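Local coordinates for 14 kDa fatty acid-binding protein (Schistosoma mansoni, PDB 1VYF) that binds long-chain fatty acids such as oleic and arachidonic acid inside a beta-barrel and may help transport them in the cell, at residues A[16-19]-A[20-24]. Sequence-based numbering, arbitrary orientation. Where two conformers were deposited one is given.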
loop_
_atom_site.group_PDB
_atom_site.type_symbol
_atom_site.label_atom_id
_atom_site.label_comp_id
_atom_site.label_asym_id
_atom_site.label_seq_id
_atom_site.Cartn_x
_atom_site.Cartn_y
_atom_site.Cartn_z
ATOM N N HIS A 16 4.454 3.342 12.273
ATOM C CA HIS A 16 3.826 3.433 13.589
ATOM C C HIS A 16 2.652 2.478 13.729
ATOM O O HIS A 16 1.706 2.503 12.941
ATOM C CB HIS A 16 3.319 4.879 13.808
ATOM C CG HIS A 16 2.515 5.075 15.065
ATOM N ND1 HIS A 16 3.091 5.392 16.279
ATOM C CD2 HIS A 16 1.180 5.018 15.290
ATOM C CE1 HIS A 16 2.147 5.521 17.194
ATOM N NE2 HIS A 16 0.980 5.276 16.627
ATOM N N ASN A 17 2.725 1.617 14.734
ATOM C CA ASN A 17 1.645 0.662 15.041
ATOM C C ASN A 17 1.369 -0.445 14.011
ATOM O O ASN A 17 0.264 -0.999 13.991
ATOM C CB ASN A 17 0.340 1.397 15.408
ATOM C CG ASN A 17 -0.549 0.584 16.368
ATOM O OD1 ASN A 17 -0.036 -0.067 17.267
ATOM N ND2 ASN A 17 -1.860 0.615 16.164
ATOM N N PHE A 18 2.355 -0.772 13.189
ATOM C CA PHE A 18 2.146 -1.726 12.099
ATOM C C PHE A 18 2.019 -3.169 12.592
ATOM O O PHE A 18 1.259 -3.941 12.002
ATOM C CB PHE A 18 3.269 -1.608 11.068
ATOM C CG PHE A 18 3.006 -2.315 9.731
ATOM C CD1 PHE A 18 1.813 -2.156 9.037
ATOM C CD2 PHE A 18 3.971 -3.111 9.180
ATOM C CE1 PHE A 18 1.600 -2.793 7.802
ATOM C CE2 PHE A 18 3.763 -3.752 7.945
ATOM C CZ PHE A 18 2.558 -3.570 7.265
ATOM N N ASP A 19 2.714 -3.539 13.664
ATOM C CA ASP A 19 2.549 -4.903 14.165
ATOM C C ASP A 19 1.120 -5.214 14.615
ATOM O O ASP A 19 0.646 -6.337 14.433
ATOM C CB ASP A 19 3.537 -5.249 15.254
ATOM C CG ASP A 19 3.574 -6.750 15.528
ATOM O OD1 ASP A 19 4.117 -7.476 14.672
ATOM O OD2 ASP A 19 3.063 -7.281 16.558
ATOM N N ALA A 20 0.428 -4.235 15.186
ATOM C CA ALA A 20 -0.976 -4.414 15.574
ATOM C C ALA A 20 -1.847 -4.793 14.359
ATOM O O ALA A 20 -2.836 -5.541 14.495
ATOM C CB ALA A 20 -1.510 -3.144 16.213
ATOM N N VAL A 21 -1.514 -4.289 13.177
ATOM C CA VAL A 21 -2.382 -4.586 12.026
ATOM C C VAL A 21 -2.041 -5.905 11.402
ATOM O O VAL A 21 -2.946 -6.634 11.013
ATOM C CB VAL A 21 -2.545 -3.483 10.913
ATOM C CG1 VAL A 21 -2.405 -2.075 11.408
ATOM C CG2 VAL A 21 -1.753 -3.796 9.636
ATOM N N MET A 22 -0.778 -6.281 11.332
ATOM C CA MET A 22 -0.544 -7.602 10.738
ATOM C C MET A 22 -0.885 -8.727 11.651
ATOM O O MET A 22 -1.124 -9.806 11.185
ATOM C CB MET A 22 0.780 -7.806 10.027
ATOM C CG MET A 22 1.755 -6.853 10.288
ATOM S SD MET A 22 2.438 -7.440 11.706
ATOM C CE MET A 22 4.264 -6.913 11.167
ATOM N N SER A 23 -0.761 -8.470 12.945
ATOM C CA SER A 23 -1.129 -9.427 13.960
ATOM C C SER A 23 -2.615 -9.724 13.802
ATOM O O SER A 23 -3.036 -10.896 13.782
ATOM C CB SER A 23 -0.823 -8.852 15.347
ATOM O OG SER A 23 -0.955 -9.877 16.315
ATOM N N LYS A 24 -3.398 -8.659 13.675
ATOM C CA LYS A 24 -4.839 -8.753 13.455
ATOM C C LYS A 24 -5.214 -9.481 12.157
ATOM O O LYS A 24 -6.179 -10.242 12.128
ATOM C CB LYS A 24 -5.461 -7.351 13.495
ATOM C CG LYS A 24 -6.975 -7.329 13.305
ATOM C CD LYS A 24 -7.573 -6.013 13.763
ATOM C CE LYS A 24 -9.099 -6.038 13.691
ATOM N NZ LYS A 24 -9.681 -6.680 14.898
#
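Phe-18 and Val-21 meet in the first turn of helix 18-24. The valine can be followed outward. CB of Val-21 lies 4.0 Å from Phe-18 O. CG1 of Val-21 branches off toward the start of the helix and comes 3.9 Å from Asn-17 O. CG2 of Val-21, the other tip, passes 3.8 Å from Phe-18 O and also touches the phenylalanine ring. There it meets CD1 and CE1 obliquely, with CE1 of Phe-18 4.0 Å from CG2 of Val-21. The ring reaches this position because CG of Phe-18 is anti to its N and beside the carbonyl carbon (chi1 -167°).

Backbone hydrogen bonds form the turn that brings the two residues together. Phe-18 O accepts two of them. The one from Val-21 N is bent at the hydrogen (135°), and its donor sits above the carbonyl plane. The one from Met-22 N is straighter (161°) and closes a regular helical turn. Ser-23 N binds Asp-19 O at 3.0 Å and continues the i to i+4 pattern of the helix.

Near the start of the helix, Ala-20 CB rests against the Asn-17 amide, 3.6 Å from OD1 of Asn-17. The ND2 of that amide is hydrogen-bonded to Thr-126 O. The Asp-19 carboxylate is held from beyond the helix: OD2 forms a salt bridge with Arg-32, and OD1 accepts a hydrogen bond from Asn-36. One charged and one neutral partner, on different oxygens, should limit its rotation.

Phe-18 also makes a cation-pi contact with Arg-129, an oleate-binding residue, and its side chain comes within about 4 Å of the bound oleic acid. Helix 18-24 follows strand 8-16 after the single residue Asn-17. With helix 29-35 it forms the helix-turn-helix lid of the fatty-acid-binding protein barrel. Val-21 packs on strands 115-122 and 125-133, while Ser-23 touches Arg-32 of helix 29-35.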